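Local coordinates for phosphatidylinositol-specific phospholipase C (Listeria monocytogenes, PDB 2PLC), which belongs to the bacterial phosphatidylinositol-specific phospholipases C, with an X domain of the TIM-barrel clan, at residues T24-T27 with M28-N31; T37-K40 with P41-T45; Q46-S49 with L50-L54; I71-G74 with P75-L78. All blocks are in the same frame, centred on the assembly; numbering follows the deposited sequence.

Interaction 1: residues T24-T27 with M28-N31; sequences THDT and MSYN
Asp26 and Ser29 face each other across a tight reversal of the chain, the carboxylate carbon Asp26 CG lying 3.9 Å from Ser29 CB. Alongside this van der Waals contact the backbone closes the turn: Ser29 N donates to Asp26 O over 3.0 Å with an N-H...O angle of 167°. A water ties the carboxylate to the same turn, donating to Asp26 OD1 and accepting from Met28 N (3.0 Å), so a buried backbone amide in the middle of the turn has a partner. Ser29 OG, placed anti to its own backbone N, serves other neighbours, chiefly Ala43 O. The methyl and hydroxyl of Thr27 are split between two surroundings: OG1 hydrogen-bonds Thr24 OG1 at 2.9 Å and is also bonded to Asp62 N, whereas CG2 lies 3.7 Å from Met28 N. Tyr30 turns its ring back toward the first half of the loop, chi1 56° setting CG between the backbone N and the carbonyl carbon; Thr27 O thereby meets the ring edge in its plane, 3.3 Å from Tyr30 CD2. Asp26 to Ser29 form a type I beta turn, followed at once by an inverse gamma turn centred on Ser29, in the loop that leaves strand 20-24, an outermost strand of the four-stranded parallel sheet.

Interaction 2: residues T37-K40 with P41-T45; sequences TLTK and PLAQT
Lys40 and Gln44 run side by side and point the same way, one turn apart on the short helix 40-43 and its exit. From the backbone outward, Lys40 CB is pressed against the following proline, 3.3 Å from Pro41 CD, tighter than an ordinary carbon contact. CG lies anti to the backbone N (chi1 -168°), which keeps it beside the proline nitrogen and also brings it within 4.0 Å of Gln44 OE1. The chain then bends at chi3 and again at chi4, and these two bends carry the ammonium group to the amide oxygen of the glutamine. At the tip, Lys40 NZ gives a weak hydrogen bond to Gln44 OE1 at 3.2 Å. Gln44 reaches this meeting point fully stretched beyond CG, and its NE2 makes a further weak bond to Gln46 O.

The backbone behind the pair is also tied: Gln44 N donates to Lys40 O over 2.8 Å. Thr39 is at the N-cap position, and its O accepts from both Leu42 N and Ala43 N. The Thr39 hydroxyl does no capping; OG1 is bonded to Thr35 O in the preceding helix and packs 3.7 Å from Ala43 CB. The segment thus continues from helix 34-38 into helix 40-43, with Trp36 of the former against Ala43 and Gln44, Ile76 of strand 76-78 beside Thr39, and the outgoing Thr45 bonded through its backbone to Ser29 and Phe259.

Interaction 3: residues Q46-S49 with L50-L54; sequences QTMS and LYQQL
Gln53 NE2 is gripped by two carbonyl oxygens at the N-terminus of helix 50-55, where Ser49 is the N-cap: Met48 O within this contact and Thr27 O from the neighbouring loop. The bond to Met48 O is 3.0 Å long and nearly straight (167°); the oxygen lies in the amide plane of Gln53, whereas the nitrogen stands above the carbonyl plane of Met48. Since Thr24 OG1 is bonded to Gln53 OE1 as well, both ends of this buried amide are engaged and its rotation is fixed. The OG of Ser49, turned between the backbone N and the carbonyl carbon (chi1 67°), accepts a weak capping bond from Gln52 N at 3.5 Å and lies close against Gln52 CG. Its carbonyl opens the helical pattern, as Ser49 O accepts from Gln53 N over 3.0 Å. Gln46 crosses Gln53 at about a right angle, their amide planes 37° apart, with Gln46 CG 3.9 Å from Gln53 NE2; Gln46 NE2 hydrogen-bonds His25 O and Met257 O. Leu50 turns away from the loop and packs on Val85, Thr88 and Ile89 of helix 82-95. Met48 completes the packing over the first turn, its CB resting 3.8 Å from Gln53 CG.

Interaction 4: residues I71-G74 with P75-L78; sequences IYHG and PIFL
Three backbone hydrogen bonds join Ile71-His73 to Ile76-Leu78 as an antiparallel beta hairpin. His73 and Ile76 make the hydrogen-bonded pair next to the turn, with His73 N to Ile76 O at 2.8 Å and Ile76 N to His73 O at 3.1 Å; farther along, Leu78 N donates to Ile71 O at 2.9 Å. The loop between them is a type II' turn with Gly74 and Pro75 at its corners, Gly74 adopting a positive phi of 72°. Aromatic contact belongs to the non-hydrogen-bonded pair Tyr72 and Phe77: the rings meet obliquely, planes at 47° and centroids 5.6 Å apart, and Phe77 CD1 sits over the rim of one tyrosine face. Lys66 adds a cation-pi contact to Tyr72. Aliphatic packing fills the other side, where Ile71 and Leu78 cross at about a right angle, CG2 of Ile71 3.8 Å from CD1 of Leu78, and the second methyl of Leu78, CD2, reaches His73 CB. A CA-H...O contact from Tyr72 CA to Ile76 O is a minor addition. Main-chain hydrogen bonds therefore set the register, while aromatic and aliphatic contacts add dispersion on the two faces.

How the interactions relate
Along the chain the four contacts follow one another, all within the X domain. Interaction 1, about 11 Å from the centre of the chain, lies nearest to it and touches the other three. Its centre is about 8 Å from that of interaction 3 and about 11 Å from those of interactions 2 and 4. Polar bonds connect it to residues 37-45 and 46-54, whereas its contact with the hairpin is packing. Interactions 2 and 4, centres about 11 Å apart, also pack directly, Thr39 and Ala43 against Ile76. Interactions 2 and 3 merely adjoin in sequence, and interactions 3 and 4 remain about 8 Å apart at their nearest atoms. The loop after strand 20-24 therefore joins two helical segments to hairpin 70-78.

Interaction 1: residues T24-T27 with M28-N31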
ATOM      1  N   THR A  24       1.455  -4.492   0.986  1.00  9.53           N
ATOM      2  CA  THR A  24       0.829  -5.698   0.460  1.00  7.63           C
ATOM      3  C   THR A  24      -0.032  -5.380  -0.764  1.00 13.47           C
ATOM      4  O   THR A  24      -0.677  -4.326  -0.835  1.00  7.61           O
ATOM      5  CB  THR A  24      -0.065  -6.373   1.508  1.00 14.27           C
ATOM      6  OG1 THR A  24      -0.920  -5.389   2.101  1.00 16.66           O
ATOM      7  CG2 THR A  24       0.765  -7.048   2.581  1.00 10.90           C
ATOM      8  N   HIS A  25      -0.000  -6.282  -1.741  1.00 12.75           N
ATOM      9  CA  HIS A  25      -0.788  -6.136  -2.957  1.00 10.27           C
ATOM     10  C   HIS A  25      -2.108  -6.854  -2.706  1.00 15.55           C
ATOM     11  O   HIS A  25      -2.114  -7.964  -2.167  1.00 13.44           O
ATOM     12  CB  HIS A  25      -0.049  -6.768  -4.143  1.00 10.98           C
ATOM     13  CG  HIS A  25      -0.907  -6.985  -5.349  1.00 16.62           C
ATOM     14  ND1 HIS A  25      -1.184  -8.241  -5.846  1.00 20.92           N
ATOM     15  CD2 HIS A  25      -1.548  -6.111  -6.159  1.00 17.82           C
ATOM     16  CE1 HIS A  25      -1.956  -8.131  -6.910  1.00 21.05           C
ATOM     17  NE2 HIS A  25      -2.192  -6.849  -7.122  1.00 18.53           N
ATOM     18  N   ASP A  26      -3.217  -6.203  -3.056  1.00 16.79           N
ATOM     19  CA  ASP A  26      -4.557  -6.764  -2.865  1.00 15.23           C
ATOM     20  C   ASP A  26      -4.702  -7.291  -1.434  1.00 12.80           C
ATOM     21  O   ASP A  26      -5.028  -8.456  -1.189  1.00 15.86           O
ATOM     22  CB  ASP A  26      -4.815  -7.871  -3.884  1.00 17.65           C
ATOM     23  CG  ASP A  26      -6.270  -7.985  -4.268  1.00 22.65           C
ATOM     24  OD1 ASP A  26      -7.149  -7.369  -3.618  1.00 24.21           O
ATOM     25  OD2 ASP A  26      -6.525  -8.701  -5.247  1.00 25.52           O
ATOM     26  N   THR A  27      -4.434  -6.385  -0.506  1.00 15.32           N
ATOM     27  CA  THR A  27      -4.469  -6.612   0.925  1.00 14.69           C
ATOM     28  C   THR A  27      -5.553  -7.538   1.483  1.00 14.93           C
ATOM     29  O   THR A  27      -5.257  -8.405   2.307  1.00 12.36           O
ATOM     30  CB  THR A  27      -4.569  -5.257   1.641  1.00 17.67           C
ATOM     31  OG1 THR A  27      -3.501  -4.403   1.191  1.00 16.18           O
ATOM     32  CG2 THR A  27      -4.496  -5.437   3.161  1.00 14.46           C
ATOM     33  N   MET A  28      -6.793  -7.348   1.032  1.00 14.23           N
ATOM     34  CA  MET A  28      -7.937  -8.118   1.525  1.00  7.88           C
ATOM     35  C   MET A  28      -8.192  -9.495   0.932  1.00 14.16           C
ATOM     36  O   MET A  28      -9.100 -10.192   1.381  1.00 11.36           O
ATOM     37  CB  MET A  28      -9.222  -7.296   1.390  1.00  7.32           C
ATOM     38  CG  MET A  28      -9.194  -5.963   2.108  1.00  9.31           C
ATOM     39  SD  MET A  28      -8.612  -6.101   3.809  1.00 17.98           S
ATOM     40  CE  MET A  28     -10.106  -6.686   4.650  1.00 19.33           C
ATOM     41  N   SER A  29      -7.421  -9.885  -0.078  1.00  9.70           N
ATOM     42  CA  SER A  29      -7.623 -11.183  -0.705  1.00 13.19           C
ATOM     43  C   SER A  29      -6.995 -12.354   0.054  1.00 11.32           C
ATOM     44  O   SER A  29      -6.062 -13.004  -0.430  1.00 17.82           O
ATOM     45  CB  SER A  29      -7.139 -11.162  -2.152  1.00 10.23           C
ATOM     46  OG  SER A  29      -7.549 -12.339  -2.824  1.00 23.74           O
ATOM     47  N   TYR A  30      -7.493 -12.590   1.261  1.00 16.94           N
ATOM     48  CA  TYR A  30      -7.036 -13.696   2.104  1.00 16.01           C
ATOM     49  C   TYR A  30      -8.270 -14.447   2.583  1.00 19.09           C
ATOM     50  O   TYR A  30      -8.184 -15.397   3.355  1.00 16.75           O
ATOM     51  CB  TYR A  30      -6.219 -13.202   3.302  1.00 12.43           C
ATOM     52  CG  TYR A  30      -6.926 -12.191   4.167  1.00 11.24           C
ATOM     53  CD1 TYR A  30      -7.780 -12.595   5.201  1.00 13.12           C
ATOM     54  CD2 TYR A  30      -6.746 -10.823   3.953  1.00 17.57           C
ATOM     55  CE1 TYR A  30      -8.435 -11.657   5.996  1.00 17.55           C
ATOM     56  CE2 TYR A  30      -7.392  -9.876   4.743  1.00 21.84           C
ATOM     57  CZ  TYR A  30      -8.232 -10.295   5.761  1.00 22.77           C
ATOM     58  OH  TYR A  30      -8.843  -9.351   6.553  1.00 23.27           O
ATOM     59  N   ASN A  31      -9.423 -13.992   2.115  1.00 18.25           N
ATOM     60  CA  ASN A  31     -10.696 -14.597   2.455  1.00 21.98           C
ATOM     61  C   ASN A  31     -11.700 -14.090   1.426  1.00 20.49           C
ATOM     62  O   ASN A  31     -11.448 -13.086   0.753  1.00 21.61           O
ATOM     63  CB  ASN A  31     -11.115 -14.185   3.869  1.00 27.84           C
ATOM     64  CG  ASN A  31     -12.265 -15.019   4.406  1.00 33.36           C
ATOM     65  OD1 ASN A  31     -12.408 -16.194   4.068  1.00 29.19           O
ATOM     66  ND2 ASN A  31     -13.087 -14.412   5.256  1.00 36.86           N
TER
HETATM   67  O   HOH W   1      -7.821  -5.767  -1.275  1.00 26.47           O

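Interaction 2: residues T37-K40 with P41-T45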
ATOM      1  N   THR A  37     -13.058 -19.387  -2.984  1.00 22.90           N
ATOM      2  CA  THR A  37     -12.524 -20.712  -2.668  1.00 25.28           C
ATOM      3  C   THR A  37     -12.331 -21.550  -3.936  1.00 22.97           C
ATOM      4  O   THR A  37     -11.362 -22.296  -4.049  1.00 25.30           O
ATOM      5  CB  THR A  37     -13.438 -21.481  -1.681  1.00 29.35           C
ATOM      6  OG1 THR A  37     -14.733 -21.653  -2.265  1.00 33.24           O
ATOM      7  CG2 THR A  37     -13.574 -20.721  -0.370  1.00 16.70           C
ATOM      8  N   LEU A  38     -13.252 -21.412  -4.888  1.00 18.89           N
ATOM      9  CA  LEU A  38     -13.187 -22.147  -6.161  1.00 21.29           C
ATOM     10  C   LEU A  38     -12.033 -21.693  -7.069  1.00 20.28           C
ATOM     11  O   LEU A  38     -11.474 -22.492  -7.820  1.00 17.25           O
ATOM     12  CB  LEU A  38     -14.517 -22.011  -6.919  1.00 18.27           C
ATOM     13  CG  LEU A  38     -15.754 -22.636  -6.265  1.00 19.58           C
ATOM     14  CD1 LEU A  38     -17.019 -22.239  -7.030  1.00 17.19           C
ATOM     15  CD2 LEU A  38     -15.592 -24.141  -6.227  1.00 20.01           C
ATOM     16  N   THR A  39     -11.689 -20.410  -6.995  1.00 23.47           N
ATOM     17  CA  THR A  39     -10.614 -19.839  -7.807  1.00 20.59           C
ATOM     18  C   THR A  39      -9.422 -19.430  -6.943  1.00 24.04           C
ATOM     19  O   THR A  39      -8.550 -18.687  -7.395  1.00 27.49           O
ATOM     20  CB  THR A  39     -11.100 -18.576  -8.531  1.00 19.42           C
ATOM     21  OG1 THR A  39     -11.410 -17.573  -7.558  1.00 23.93           O
ATOM     22  CG2 THR A  39     -12.343 -18.866  -9.361  1.00 24.35           C
ATOM     23  N   LYS A  40      -9.377 -19.949  -5.719  1.00 21.25           N
ATOM     24  CA  LYS A  40      -8.343 -19.638  -4.733  1.00 19.52           C
ATOM     25  C   LYS A  40      -6.893 -19.480  -5.195  1.00 26.27           C
ATOM     26  O   LYS A  40      -6.275 -18.445  -4.945  1.00 31.38           O
ATOM     27  CB  LYS A  40      -8.431 -20.626  -3.563  1.00 21.99           C
ATOM     28  CG  LYS A  40      -7.615 -20.258  -2.342  1.00 19.40           C
ATOM     29  CD  LYS A  40      -8.204 -20.921  -1.109  1.00 29.43           C
ATOM     30  CE  LYS A  40      -7.207 -21.818  -0.405  1.00 41.77           C
ATOM     31  NZ  LYS A  40      -6.027 -21.064   0.102  1.00 52.89           N
ATOM     32  N   PRO A  41      -6.326 -20.488  -5.881  1.00 25.58           N
ATOM     33  CA  PRO A  41      -4.932 -20.361  -6.331  1.00 22.75           C
ATOM     34  C   PRO A  41      -4.620 -19.160  -7.237  1.00 24.53           C
ATOM     35  O   PRO A  41      -3.481 -18.692  -7.289  1.00 27.08           O
ATOM     36  CB  PRO A  41      -4.675 -21.701  -7.027  1.00 23.06           C
ATOM     37  CG  PRO A  41      -6.052 -22.124  -7.476  1.00 27.91           C
ATOM     38  CD  PRO A  41      -6.895 -21.783  -6.289  1.00 18.59           C
ATOM     39  N   LEU A  42      -5.640 -18.638  -7.911  1.00 19.77           N
ATOM     40  CA  LEU A  42      -5.478 -17.495  -8.805  1.00 23.61           C
ATOM     41  C   LEU A  42      -5.842 -16.165  -8.133  1.00 22.60           C
ATOM     42  O   LEU A  42      -5.248 -15.118  -8.427  1.00 19.05           O
ATOM     43  CB  LEU A  42      -6.374 -17.673 -10.035  1.00 29.42           C
ATOM     44  CG  LEU A  42      -6.308 -18.991 -10.807  1.00 34.54           C
ATOM     45  CD1 LEU A  42      -7.450 -19.038 -11.814  1.00 37.82           C
ATOM     46  CD2 LEU A  42      -4.959 -19.131 -11.496  1.00 40.55           C
ATOM     47  N   ALA A  43      -6.838 -16.222  -7.252  1.00 18.27           N
ATOM     48  CA  ALA A  43      -7.345 -15.051  -6.554  1.00 17.89           C
ATOM     49  C   ALA A  43      -6.617 -14.659  -5.270  1.00 16.80           C
ATOM     50  O   ALA A  43      -6.482 -13.477  -4.978  1.00 17.71           O
ATOM     51  CB  ALA A  43      -8.834 -15.233  -6.271  1.00 10.49           C
ATOM     52  N   GLN A  44      -6.158 -15.638  -4.501  1.00 21.43           N
ATOM     53  CA  GLN A  44      -5.486 -15.346  -3.236  1.00 20.23           C
ATOM     54  C   GLN A  44      -4.122 -14.656  -3.355  1.00 19.45           C
ATOM     55  O   GLN A  44      -3.296 -15.029  -4.185  1.00 21.69           O
ATOM     56  CB  GLN A  44      -5.350 -16.628  -2.417  1.00 14.57           C
ATOM     57  CG  GLN A  44      -4.842 -16.409  -1.008  1.00 21.29           C
ATOM     58  CD  GLN A  44      -4.522 -17.706  -0.304  1.00 25.67           C
ATOM     59  OE1 GLN A  44      -4.195 -18.703  -0.944  1.00 24.59           O
ATOM     60  NE2 GLN A  44      -4.606 -17.699   1.018  1.00 22.37           N
ATOM     61  N   THR A  45      -3.890 -13.654  -2.507  1.00 15.89           N
ATOM     62  CA  THR A  45      -2.616 -12.929  -2.500  1.00 16.92           C
ATOM     63  C   THR A  45      -2.010 -12.796  -1.102  1.00 16.31           C
ATOM     64  O   THR A  45      -0.847 -12.412  -0.964  1.00 15.82           O
ATOM     65  CB  THR A  45      -2.766 -11.522  -3.063  1.00 15.61           C
ATOM     66  OG1 THR A  45      -3.745 -10.818  -2.294  1.00 22.81           O
ATOM     67  CG2 THR A  45      -3.195 -11.572  -4.523  1.00  9.98           C
TER

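Interaction 3: residues Q46-S49 with L50-L54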
ATOM      1  N   GLN A  46      -2.801 -13.101  -0.071  1.00 15.09           N
ATOM      2  CA  GLN A  46      -2.341 -12.996   1.315  1.00 14.78           C
ATOM      3  C   GLN A  46      -2.847 -14.143   2.199  1.00 18.50           C
ATOM      4  O   GLN A  46      -3.793 -14.848   1.851  1.00 17.46           O
ATOM      5  CB  GLN A  46      -2.815 -11.671   1.931  1.00 13.93           C
ATOM      6  CG  GLN A  46      -2.508 -10.414   1.127  1.00 14.91           C
ATOM      7  CD  GLN A  46      -1.020 -10.127   1.015  1.00 18.21           C
ATOM      8  OE1 GLN A  46      -0.240 -10.517   1.879  1.00 20.02           O
ATOM      9  NE2 GLN A  46      -0.623  -9.441  -0.054  1.00  3.87           N
ATOM     10  N   THR A  47      -2.200 -14.325   3.346  1.00 19.57           N
ATOM     11  CA  THR A  47      -2.609 -15.342   4.309  1.00 18.69           C
ATOM     12  C   THR A  47      -2.949 -14.656   5.631  1.00 11.73           C
ATOM     13  O   THR A  47      -3.767 -15.153   6.400  1.00 22.48           O
ATOM     14  CB  THR A  47      -1.518 -16.403   4.554  1.00 18.56           C
ATOM     15  OG1 THR A  47      -0.308 -15.764   4.971  1.00 23.12           O
ATOM     16  CG2 THR A  47      -1.276 -17.214   3.297  1.00 27.95           C
ATOM     17  N   MET A  48      -2.306 -13.518   5.887  1.00 17.32           N
ATOM     18  CA  MET A  48      -2.544 -12.736   7.100  1.00  8.96           C
ATOM     19  C   MET A  48      -3.739 -11.818   6.922  1.00 13.66           C
ATOM     20  O   MET A  48      -3.971 -11.305   5.829  1.00 21.26           O
ATOM     21  CB  MET A  48      -1.319 -11.880   7.456  1.00 16.60           C
ATOM     22  CG  MET A  48      -0.137 -12.653   8.034  1.00 17.25           C
ATOM     23  SD  MET A  48       1.266 -11.576   8.455  1.00 20.59           S
ATOM     24  CE  MET A  48       1.767 -11.015   6.809  1.00 19.02           C
ATOM     25  N   SER A  49      -4.517 -11.636   7.985  1.00 10.85           N
ATOM     26  CA  SER A  49      -5.667 -10.742   7.930  1.00 12.13           C
ATOM     27  C   SER A  49      -5.124  -9.316   7.968  1.00 16.66           C
ATOM     28  O   SER A  49      -3.943  -9.106   8.273  1.00 13.19           O
ATOM     29  CB  SER A  49      -6.617 -10.977   9.113  1.00 11.28           C
ATOM     30  OG  SER A  49      -6.016 -10.609  10.339  1.00 24.20           O
ATOM     31  N   LEU A  50      -5.982  -8.345   7.669  1.00 18.73           N
ATOM     32  CA  LEU A  50      -5.585  -6.939   7.654  1.00 20.55           C
ATOM     33  C   LEU A  50      -4.886  -6.542   8.937  1.00 20.84           C
ATOM     34  O   LEU A  50      -3.785  -6.004   8.915  1.00 25.99           O
ATOM     35  CB  LEU A  50      -6.808  -6.039   7.441  1.00 15.86           C
ATOM     36  CG  LEU A  50      -6.625  -4.520   7.506  1.00  8.41           C
ATOM     37  CD1 LEU A  50      -5.527  -4.057   6.563  1.00 11.42           C
ATOM     38  CD2 LEU A  50      -7.931  -3.856   7.144  1.00 12.51           C
ATOM     39  N   TYR A  51      -5.500  -6.891  10.057  1.00 15.81           N
ATOM     40  CA  TYR A  51      -4.944  -6.546  11.349  1.00 17.28           C
ATOM     41  C   TYR A  51      -3.591  -7.195  11.620  1.00 16.60           C
ATOM     42  O   TYR A  51      -2.708  -6.576  12.218  1.00 22.71           O
ATOM     43  CB  TYR A  51      -5.938  -6.888  12.452  1.00 22.72           C
ATOM     44  CG  TYR A  51      -5.502  -6.324  13.770  1.00 39.03           C
ATOM     45  CD1 TYR A  51      -5.548  -4.948  14.003  1.00 45.55           C
ATOM     46  CD2 TYR A  51      -4.941  -7.150  14.746  1.00 49.38           C
ATOM     47  CE1 TYR A  51      -5.033  -4.395  15.182  1.00 60.13           C
ATOM     48  CE2 TYR A  51      -4.418  -6.618  15.930  1.00 63.15           C
ATOM     49  CZ  TYR A  51      -4.462  -5.237  16.144  1.00 65.70           C
ATOM     50  OH  TYR A  51      -3.917  -4.701  17.310  1.00 66.86           O
ATOM     51  N   GLN A  52      -3.424  -8.439  11.182  1.00 22.69           N
ATOM     52  CA  GLN A  52      -2.161  -9.138  11.385  1.00 24.59           C
ATOM     53  C   GLN A  52      -1.044  -8.487  10.579  1.00 24.62           C
ATOM     54  O   GLN A  52       0.097  -8.422  11.034  1.00 31.25           O
ATOM     55  CB  GLN A  52      -2.286 -10.603  10.985  1.00 29.78           C
ATOM     56  CG  GLN A  52      -3.318 -11.368  11.764  1.00 38.33           C
ATOM     57  CD  GLN A  52      -3.282 -12.840  11.451  1.00 40.73           C
ATOM     58  OE1 GLN A  52      -3.160 -13.669  12.350  1.00 52.26           O
ATOM     59  NE2 GLN A  52      -3.371 -13.180  10.167  1.00 35.78           N
ATOM     60  N   GLN A  53      -1.381  -8.029   9.375  1.00 20.95           N
ATOM     61  CA  GLN A  53      -0.420  -7.380   8.487  1.00 21.44           C
ATOM     62  C   GLN A  53       0.102  -6.084   9.101  1.00 18.67           C
ATOM     63  O   GLN A  53       1.299  -5.798   9.047  1.00 20.80           O
ATOM     64  CB  GLN A  53      -1.065  -7.080   7.137  1.00 15.04           C
ATOM     65  CG  GLN A  53      -1.424  -8.307   6.319  1.00 11.37           C
ATOM     66  CD  GLN A  53      -2.109  -7.943   5.019  1.00 18.59           C
ATOM     67  OE1 GLN A  53      -1.779  -6.931   4.398  1.00 21.26           O
ATOM     68  NE2 GLN A  53      -3.079  -8.755   4.605  1.00 13.00           N
ATOM     69  N   LEU A  54      -0.799  -5.315   9.706  1.00 14.42           N
ATOM     70  CA  LEU A  54      -0.416  -4.060  10.342  1.00 17.77           C
ATOM     71  C   LEU A  54       0.531  -4.331  11.507  1.00 12.57           C
ATOM     72  O   LEU A  54       1.570  -3.689  11.623  1.00 23.77           O
ATOM     73  CB  LEU A  54      -1.654  -3.289  10.807  1.00 15.75           C
ATOM     74  CG  LEU A  54      -2.613  -2.833   9.699  1.00 20.30           C
ATOM     75  CD1 LEU A  54      -3.772  -2.046  10.296  1.00 15.81           C
ATOM     76  CD2 LEU A  54      -1.868  -1.991   8.677  1.00 14.23           C
TER

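Interaction 4: residues I71-G74 with P75-L78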
ATOM      1  N   ILE A  71     -15.728  -4.932  -0.225  1.00 30.27           N
ATOM      2  CA  ILE A  71     -14.401  -5.247  -0.744  1.00 25.74           C
ATOM      3  C   ILE A  71     -14.488  -6.367  -1.776  1.00 26.40           C
ATOM      4  O   ILE A  71     -15.069  -7.426  -1.517  1.00 22.82           O
ATOM      5  CB  ILE A  71     -13.427  -5.650   0.394  1.00 26.59           C
ATOM      6  CG1 ILE A  71     -13.423  -4.576   1.495  1.00 24.67           C
ATOM      7  CG2 ILE A  71     -12.023  -5.854  -0.157  1.00 20.08           C
ATOM      8  CD1 ILE A  71     -13.250  -3.154   0.992  1.00 24.38           C
ATOM      9  N   TYR A  72     -13.898  -6.122  -2.943  1.00 20.94           N
ATOM     10  CA  TYR A  72     -13.931  -7.078  -4.043  1.00 27.17           C
ATOM     11  C   TYR A  72     -12.596  -7.355  -4.726  1.00 27.14           C
ATOM     12  O   TYR A  72     -11.591  -6.680  -4.509  1.00 28.73           O
ATOM     13  CB  TYR A  72     -14.904  -6.597  -5.131  1.00 27.98           C
ATOM     14  CG  TYR A  72     -16.372  -6.719  -4.795  1.00 29.15           C
ATOM     15  CD1 TYR A  72     -17.012  -5.756  -4.019  1.00 28.46           C
ATOM     16  CD2 TYR A  72     -17.125  -7.796  -5.263  1.00 28.70           C
ATOM     17  CE1 TYR A  72     -18.365  -5.863  -3.714  1.00 31.35           C
ATOM     18  CE2 TYR A  72     -18.477  -7.912  -4.962  1.00 33.30           C
ATOM     19  CZ  TYR A  72     -19.088  -6.943  -4.187  1.00 26.58           C
ATOM     20  OH  TYR A  72     -20.419  -7.058  -3.872  1.00 40.55           O
ATOM     21  N   HIS A  73     -12.636  -8.374  -5.572  1.00 28.70           N
ATOM     22  CA  HIS A  73     -11.517  -8.796  -6.393  1.00 25.24           C
ATOM     23  C   HIS A  73     -12.254  -9.139  -7.678  1.00 25.53           C
ATOM     24  O   HIS A  73     -12.569 -10.300  -7.944  1.00 25.28           O
ATOM     25  CB  HIS A  73     -10.839 -10.032  -5.817  1.00 23.11           C
ATOM     26  CG  HIS A  73      -9.673 -10.503  -6.630  1.00 28.49           C
ATOM     27  ND1 HIS A  73      -9.816 -11.218  -7.799  1.00 29.32           N
ATOM     28  CD2 HIS A  73      -8.343 -10.341  -6.450  1.00 22.65           C
ATOM     29  CE1 HIS A  73      -8.623 -11.474  -8.305  1.00 25.22           C
ATOM     30  NE2 HIS A  73      -7.711 -10.952  -7.505  1.00 28.90           N
ATOM     31  N   GLY A  74     -12.590  -8.101  -8.437  1.00 21.01           N
ATOM     32  CA  GLY A  74     -13.343  -8.294  -9.659  1.00 20.84           C
ATOM     33  C   GLY A  74     -14.760  -8.657  -9.251  1.00 23.66           C
ATOM     34  O   GLY A  74     -15.379  -7.947  -8.455  1.00 32.90           O
ATOM     35  N   PRO A  75     -15.291  -9.780  -9.751  1.00 26.01           N
ATOM     36  CA  PRO A  75     -16.647 -10.234  -9.427  1.00 28.03           C
ATOM     37  C   PRO A  75     -16.679 -11.037  -8.127  1.00 29.95           C
ATOM     38  O   PRO A  75     -17.725 -11.544  -7.723  1.00 32.69           O
ATOM     39  CB  PRO A  75     -16.981 -11.123 -10.616  1.00 31.54           C
ATOM     40  CG  PRO A  75     -15.658 -11.778 -10.896  1.00 29.94           C
ATOM     41  CD  PRO A  75     -14.675 -10.637 -10.784  1.00 26.85           C
ATOM     42  N   ILE A  76     -15.519 -11.163  -7.492  1.00 26.46           N
ATOM     43  CA  ILE A  76     -15.385 -11.927  -6.262  1.00 20.99           C
ATOM     44  C   ILE A  76     -15.489 -11.069  -5.005  1.00 26.23           C
ATOM     45  O   ILE A  76     -14.689 -10.156  -4.798  1.00 24.68           O
ATOM     46  CB  ILE A  76     -14.041 -12.687  -6.256  1.00 22.49           C
ATOM     47  CG1 ILE A  76     -13.999 -13.665  -7.429  1.00 20.02           C
ATOM     48  CG2 ILE A  76     -13.836 -13.427  -4.943  1.00 23.52           C
ATOM     49  CD1 ILE A  76     -12.654 -14.312  -7.623  1.00 24.37           C
ATOM     50  N   PHE A  77     -16.499 -11.359  -4.187  1.00 23.82           N
ATOM     51  CA  PHE A  77     -16.712 -10.654  -2.926  1.00 20.82           C
ATOM     52  C   PHE A  77     -15.695 -11.210  -1.930  1.00 22.69           C
ATOM     53  O   PHE A  77     -15.554 -12.426  -1.801  1.00 21.72           O
ATOM     54  CB  PHE A  77     -18.137 -10.908  -2.429  1.00 21.57           C
ATOM     55  CG  PHE A  77     -18.432 -10.320  -1.074  1.00 25.58           C
ATOM     56  CD1 PHE A  77     -17.999  -9.039  -0.738  1.00 19.40           C
ATOM     57  CD2 PHE A  77     -19.152 -11.050  -0.134  1.00 19.13           C
ATOM     58  CE1 PHE A  77     -18.278  -8.496   0.512  1.00 19.57           C
ATOM     59  CE2 PHE A  77     -19.436 -10.515   1.120  1.00 27.54           C
ATOM     60  CZ  PHE A  77     -18.997  -9.233   1.443  1.00 23.02           C
ATOM     61  N   LEU A  78     -14.999 -10.322  -1.219  1.00 23.55           N
ATOM     62  CA  LEU A  78     -13.985 -10.750  -0.264  1.00 14.47           C
ATOM     63  C   LEU A  78     -14.419 -10.822   1.200  1.00 18.52           C
ATOM     64  O   LEU A  78     -13.577 -10.813   2.094  1.00 21.48           O
ATOM     65  CB  LEU A  78     -12.727  -9.887  -0.409  1.00 19.25           C
ATOM     66  CG  LEU A  78     -12.023  -9.927  -1.773  1.00 13.99           C
ATOM     67  CD1 LEU A  78     -10.777  -9.067  -1.732  1.00 18.78           C
ATOM     68  CD2 LEU A  78     -11.658 -11.355  -2.139  1.00 14.42           C
TER